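Glutathione synthetase-like effector 30 (Gpa-GSS30-apo) (PDB 5OET) is a glutathione synthetase-like effector of the plant-parasitic nematode Globodera pallida, apparently derived from a housekeeping ATP-dependent glutathione synthetase. Local coordinates at residues 194-208 with 219-231. Residues are numbered along the deposited sequence; the frame is centred on the assembly and turned at random.
Sequences FGTTPRFSRLHRRMV and VMPSDQTDTMAAE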
loop_
_atom_site.group_PDB
_atom_site.type_symbol
_atom_site.label_atom_id
_atom_site.label_comp_id
_atom_site.label_asym_id
_atom_site.label_seq_id
_atom_site.Cartn_x
_atom_site.Cartn_y
_atom_site.Cartn_z
ATOM N N PHE A 194 -2.646 3.463 -14.211
ATOM C CA PHE A 194 -2.340 2.038 -14.368
ATOM C C PHE A 194 -2.318 1.260 -13.022
ATOM O O PHE A 194 -2.902 0.160 -12.904
ATOM C CB PHE A 194 -0.989 1.843 -15.048
ATOM C CG PHE A 194 -0.991 2.124 -16.516
ATOM C CD1 PHE A 194 -1.854 1.458 -17.369
ATOM C CD2 PHE A 194 -0.080 2.998 -17.058
ATOM C CE1 PHE A 194 -1.839 1.697 -18.730
ATOM C CE2 PHE A 194 -0.058 3.237 -18.420
ATOM C CZ PHE A 194 -0.945 2.589 -19.255
ATOM N N GLY A 195 -1.626 1.833 -12.034
ATOM C CA GLY A 195 -1.428 1.200 -10.729
ATOM C C GLY A 195 -2.568 1.463 -9.757
ATOM O O GLY A 195 -2.938 0.575 -8.977
ATOM N N THR A 196 -3.144 2.665 -9.819
ATOM C CA THR A 196 -4.244 3.034 -8.920
ATOM C C THR A 196 -5.551 2.267 -9.189
ATOM O O THR A 196 -6.341 2.039 -8.258
ATOM C CB THR A 196 -4.577 4.550 -8.935
ATOM O OG1 THR A 196 -5.159 4.922 -10.187
ATOM C CG2 THR A 196 -3.334 5.403 -8.665
ATOM N N THR A 197 -5.786 1.893 -10.445
ATOM C CA THR A 197 -7.068 1.324 -10.848
ATOM C C THR A 197 -7.438 0.003 -10.206
ATOM O O THR A 197 -8.512 -0.111 -9.649
ATOM C CB THR A 197 -7.138 1.202 -12.364
ATOM O OG1 THR A 197 -7.025 2.517 -12.914
ATOM C CG2 THR A 197 -8.467 0.599 -12.824
ATOM N N PRO A 198 -6.575 -1.013 -10.291
ATOM C CA PRO A 198 -6.940 -2.295 -9.640
ATOM C C PRO A 198 -7.128 -2.201 -8.119
ATOM O O PRO A 198 -7.835 -3.023 -7.536
ATOM C CB PRO A 198 -5.731 -3.191 -9.954
ATOM C CG PRO A 198 -4.610 -2.217 -10.099
ATOM C CD PRO A 198 -5.209 -1.064 -10.833
ATOM N N ARG A 199 -6.472 -1.228 -7.495
ATOM C CA ARG A 199 -6.568 -1.015 -6.064
ATOM C C ARG A 199 -7.870 -0.337 -5.633
ATOM O O ARG A 199 -8.425 -0.710 -4.605
ATOM C CB ARG A 199 -5.366 -0.217 -5.561
ATOM C CG ARG A 199 -4.081 -1.019 -5.548
ATOM C CD ARG A 199 -2.866 -0.106 -5.630
ATOM N NE ARG A 199 -1.688 -0.921 -5.384
ATOM C CZ ARG A 199 -1.030 -1.628 -6.305
ATOM N NH1 ARG A 199 -1.382 -1.607 -7.606
ATOM N NH2 ARG A 199 0.009 -2.364 -5.915
ATOM N N PHE A 200 -8.338 0.653 -6.385
ATOM C CA PHE A 200 -9.641 1.263 -6.100
ATOM C C PHE A 200 -10.744 0.247 -6.312
ATOM O O PHE A 200 -11.703 0.172 -5.536
ATOM C CB PHE A 200 -9.898 2.530 -6.938
ATOM C CG PHE A 200 -9.257 3.748 -6.366
ATOM C CD1 PHE A 200 -9.627 4.197 -5.105
ATOM C CD2 PHE A 200 -8.246 4.436 -7.056
ATOM C CE1 PHE A 200 -9.018 5.307 -4.537
ATOM C CE2 PHE A 200 -7.634 5.546 -6.482
ATOM C CZ PHE A 200 -8.021 5.976 -5.216
ATOM N N SER A 201 -10.595 -0.538 -7.361
ATOM C CA SER A 201 -11.500 -1.635 -7.664
ATOM C C SER A 201 -11.628 -2.541 -6.442
ATOM O O SER A 201 -12.733 -2.810 -5.997
ATOM C CB SER A 201 -10.978 -2.390 -8.895
ATOM O OG SER A 201 -11.866 -3.366 -9.360
ATOM N N ARG A 202 -10.501 -2.951 -5.869
ATOM C CA ARG A 202 -10.493 -3.757 -4.634
ATOM C C ARG A 202 -11.053 -3.014 -3.418
ATOM O O ARG A 202 -11.730 -3.627 -2.577
ATOM C CB ARG A 202 -9.078 -4.302 -4.301
ATOM C CG ARG A 202 -8.643 -5.483 -5.184
ATOM C CD ARG A 202 -7.436 -6.244 -4.634
ATOM N NE ARG A 202 -6.257 -5.364 -4.542
ATOM C CZ ARG A 202 -5.447 -5.223 -3.488
ATOM N NH1 ARG A 202 -5.609 -5.963 -2.368
ATOM N NH2 ARG A 202 -4.423 -4.349 -3.570
ATOM N N LEU A 203 -10.743 -1.722 -3.310
ATOM C CA LEU A 203 -11.242 -0.903 -2.202
ATOM C C LEU A 203 -12.757 -0.941 -2.143
ATOM O O LEU A 203 -13.333 -1.197 -1.096
ATOM C CB LEU A 203 -10.786 0.560 -2.317
ATOM C CG LEU A 203 -11.279 1.515 -1.215
ATOM C CD1 LEU A 203 -11.095 0.927 0.181
ATOM C CD2 LEU A 203 -10.582 2.858 -1.337
ATOM N N HIS A 204 -13.376 -0.677 -3.286
ATOM C CA HIS A 204 -14.820 -0.565 -3.373
ATOM C C HIS A 204 -15.540 -1.890 -3.293
ATOM O O HIS A 204 -16.658 -1.925 -2.807
ATOM C CB HIS A 204 -15.229 0.178 -4.641
ATOM C CG HIS A 204 -15.023 1.649 -4.563
ATOM N ND1 HIS A 204 -15.126 2.471 -5.662
ATOM C CD2 HIS A 204 -14.730 2.453 -3.517
ATOM C CE1 HIS A 204 -14.910 3.721 -5.292
ATOM N NE2 HIS A 204 -14.662 3.736 -3.994
ATOM N N ARG A 205 -14.928 -2.975 -3.765
ATOM C CA ARG A 205 -15.532 -4.301 -3.588
ATOM C C ARG A 205 -15.611 -4.638 -2.091
ATOM O O ARG A 205 -16.560 -5.259 -1.630
ATOM C CB ARG A 205 -14.751 -5.364 -4.347
ATOM C CG ARG A 205 -15.458 -6.718 -4.452
ATOM C CD ARG A 205 -14.563 -7.823 -5.035
ATOM N NE ARG A 205 -13.801 -7.334 -6.194
ATOM C CZ ARG A 205 -14.232 -7.304 -7.453
ATOM N NH1 ARG A 205 -15.443 -7.762 -7.796
ATOM N NH2 ARG A 205 -13.437 -6.802 -8.394
ATOM N N ARG A 206 -14.611 -4.176 -1.352
ATOM C CA ARG A 206 -14.512 -4.386 0.068
ATOM C C ARG A 206 -15.555 -3.571 0.837
ATOM O O ARG A 206 -16.214 -4.113 1.711
ATOM C CB ARG A 206 -13.085 -4.056 0.530
ATOM C CG ARG A 206 -12.790 -4.366 1.986
ATOM C CD ARG A 206 -11.422 -3.830 2.402
ATOM N NE ARG A 206 -11.430 -3.602 3.850
ATOM C CZ ARG A 206 -11.763 -2.460 4.465
ATOM N NH1 ARG A 206 -12.073 -1.345 3.785
ATOM N NH2 ARG A 206 -11.749 -2.430 5.790
ATOM N N MET A 207 -15.703 -2.288 0.516
ATOM C CA MET A 207 -16.709 -1.430 1.171
ATOM C C MET A 207 -18.132 -1.946 0.972
ATOM O O MET A 207 -18.922 -2.034 1.920
ATOM C CB MET A 207 -16.671 0.010 0.637
ATOM C CG MET A 207 -15.349 0.736 0.750
ATOM S SD MET A 207 -14.666 0.648 2.405
ATOM C CE MET A 207 -15.713 1.833 3.250
ATOM N N VAL A 208 -18.450 -2.255 -0.278
ATOM C CA VAL A 208 -19.747 -2.789 -0.666
ATOM C C VAL A 208 -20.027 -4.099 0.073
ATOM O O VAL A 208 -20.993 -4.206 0.791
ATOM C CB VAL A 208 -19.776 -2.985 -2.191
ATOM C CG1 VAL A 208 -20.895 -3.907 -2.632
ATOM C CG2 VAL A 208 -19.881 -1.636 -2.877
ATOM N N VAL A 219 -21.273 -7.286 -11.047
ATOM C CA VAL A 219 -21.752 -5.936 -10.848
ATOM C C VAL A 219 -20.607 -4.976 -10.496
ATOM O O VAL A 219 -20.756 -3.760 -10.632
ATOM C CB VAL A 219 -22.799 -5.880 -9.738
ATOM C CG1 VAL A 219 -23.415 -4.498 -9.725
ATOM C CG2 VAL A 219 -23.868 -6.952 -9.943
ATOM N N MET A 220 -19.486 -5.512 -10.018
ATOM C CA MET A 220 -18.253 -4.762 -9.832
ATOM C C MET A 220 -17.157 -5.581 -10.497
ATOM O O MET A 220 -16.558 -6.434 -9.849
ATOM C CB MET A 220 -17.990 -4.579 -8.344
ATOM C CG MET A 220 -18.890 -3.543 -7.696
ATOM S SD MET A 220 -18.325 -3.176 -6.037
ATOM C CE MET A 220 -18.846 -4.693 -5.239
ATOM N N PRO A 221 -16.917 -5.355 -11.805
ATOM C CA PRO A 221 -15.996 -6.197 -12.558
ATOM C C PRO A 221 -14.539 -6.027 -12.174
ATOM O O PRO A 221 -14.086 -4.911 -11.968
ATOM C CB PRO A 221 -16.195 -5.735 -14.009
ATOM C CG PRO A 221 -17.493 -5.020 -14.011
ATOM C CD PRO A 221 -17.522 -4.343 -12.682
ATOM N N SER A 222 -13.831 -7.157 -12.090
ATOM C CA SER A 222 -12.399 -7.175 -11.781
ATOM C C SER A 222 -11.589 -6.375 -12.795
ATOM O O SER A 222 -11.833 -6.417 -13.993
ATOM C CB SER A 222 -11.855 -8.616 -11.722
ATOM O OG SER A 222 -12.198 -9.238 -10.499
ATOM N N ASP A 223 -10.644 -5.625 -12.275
ATOM C CA ASP A 223 -9.665 -4.949 -13.074
ATOM C C ASP A 223 -8.247 -5.345 -12.638
ATOM O O ASP A 223 -7.898 -5.213 -11.452
ATOM C CB ASP A 223 -9.834 -3.454 -12.900
ATOM C CG ASP A 223 -8.833 -2.703 -13.704
ATOM O OD1 ASP A 223 -9.062 -2.571 -14.925
ATOM O OD2 ASP A 223 -7.793 -2.307 -13.128
ATOM N N GLN A 224 -7.443 -5.824 -13.585
ATOM C CA GLN A 224 -6.015 -6.043 -13.351
ATOM C C GLN A 224 -5.218 -5.205 -14.372
ATOM O O GLN A 224 -4.560 -5.734 -15.256
ATOM C CB GLN A 224 -5.655 -7.534 -13.419
ATOM C CG GLN A 224 -6.608 -8.495 -12.708
ATOM C CD GLN A 224 -7.551 -9.222 -13.665
ATOM O OE1 GLN A 224 -7.110 -10.034 -14.499
ATOM N NE2 GLN A 224 -8.863 -8.913 -13.562
ATOM N N THR A 225 -5.302 -3.886 -14.244
ATOM C CA THR A 225 -4.683 -2.969 -15.200
ATOM C C THR A 225 -3.182 -2.798 -14.948
ATOM O O THR A 225 -2.424 -2.548 -15.894
ATOM C CB THR A 225 -5.414 -1.612 -15.220
ATOM O OG1 THR A 225 -6.665 -1.780 -15.873
ATOM C CG2 THR A 225 -4.658 -0.566 -15.997
ATOM N N ASP A 226 -2.749 -2.918 -13.691
ATOM C CA ASP A 226 -1.294 -3.003 -13.409
ATOM C C ASP A 226 -0.660 -4.208 -14.120
ATOM O O ASP A 226 0.380 -4.074 -14.759
ATOM C CB ASP A 226 -0.950 -2.974 -11.892
ATOM C CG ASP A 226 -1.688 -4.028 -11.061
ATOM O OD1 ASP A 226 -2.521 -4.816 -11.602
ATOM O OD2 ASP A 226 -1.433 -4.032 -9.828
ATOM N N THR A 227 -1.329 -5.354 -14.042
ATOM C CA THR A 227 -0.940 -6.555 -14.767
ATOM C C THR A 227 -0.948 -6.352 -16.283
ATOM O O THR A 227 -0.029 -6.783 -16.962
ATOM C CB THR A 227 -1.879 -7.719 -14.393
ATOM O OG1 THR A 227 -1.699 -8.005 -13.007
ATOM C CG2 THR A 227 -1.620 -8.987 -15.216
ATOM N N MET A 228 -2.001 -5.713 -16.797
ATOM C CA MET A 228 -2.145 -5.457 -18.226
ATOM C C MET A 228 -0.916 -4.765 -18.794
ATOM O O MET A 228 -0.386 -5.173 -19.843
ATOM C CB MET A 228 -3.351 -4.546 -18.466
ATOM C CG MET A 228 -3.506 -4.051 -19.898
ATOM S SD MET A 228 -4.349 -2.474 -20.054
ATOM C CE MET A 228 -3.164 -1.315 -19.394
ATOM N N ALA A 229 -0.515 -3.681 -18.119
ATOM C CA ALA A 229 0.656 -2.900 -18.500
ATOM C C ALA A 229 1.926 -3.767 -18.441
ATOM O O ALA A 229 2.701 -3.791 -19.384
ATOM C CB ALA A 229 0.790 -1.671 -17.606
ATOM N N ALA A 230 2.093 -4.499 -17.344
ATOM C CA ALA A 230 3.194 -5.435 -17.182
ATOM C C ALA A 230 3.258 -6.456 -18.313
ATOM O O ALA A 230 4.316 -6.634 -18.912
ATOM C CB ALA A 230 3.096 -6.140 -15.838
ATOM N N GLU A 231 2.132 -7.098 -18.617
ATOM C CA GLU A 231 2.081 -8.127 -19.670
ATOM C C GLU A 231 2.466 -7.582 -21.039
ATOM O O GLU A 231 3.008 -8.321 -21.852
ATOM C CB GLU A 231 0.703 -8.774 -19.778
ATOM C CG GLU A 231 0.313 -9.697 -18.619
ATOM C CD GLU A 231 -1.192 -10.073 -18.607
ATOM O OE1 GLU A 231 -1.525 -11.152 -18.054
ATOM O OE2 GLU A 231 -2.050 -9.297 -19.140
#
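Helix 196-208 and the first turns of helix 225-240 point in nearly opposite directions from neighbouring N-terminal ends, at 155°, while the extended chain of 219-224 is laid back along the first helix, with Pro198 CA 5.1 Å from Asp223 CA. At the far end Met220 bends at its last torsion and meets Val208 tip to tip, CE to CG1. Arg205 slides past Met220 in the opposite direction; its NH1 gives a 2.7 Å hydrogen bond to Met220 O, tying the loop to the helix. Nearer the start of the first helix, the Pro198 ring lies against the backbone O of Asp223 and, through CG, the carboxylate of Asp226. Asp226 OD2 also forms a salt bridge of 3.3 Å, its hydrogen bond weak, with Arg199 NH1, a nitrogen that bonds Gly195 O as well; the guanidinium and carboxylate planes stand 88° apart. Phe194 offers one face to Ala229 CB and its edge to Thr225 CG2, whereas Met228 CE approaches obliquely. Asp223 OD1 takes the hydroxyl of Thr225 and, from strand 490-504, His498 N. Beside strand 517-524, two diverging helices are thus linked by a returning chain, and an Asx turn, Asp223 OD2 accepting from Thr225 N, leads into the second, with Gln224 at the N-cap position.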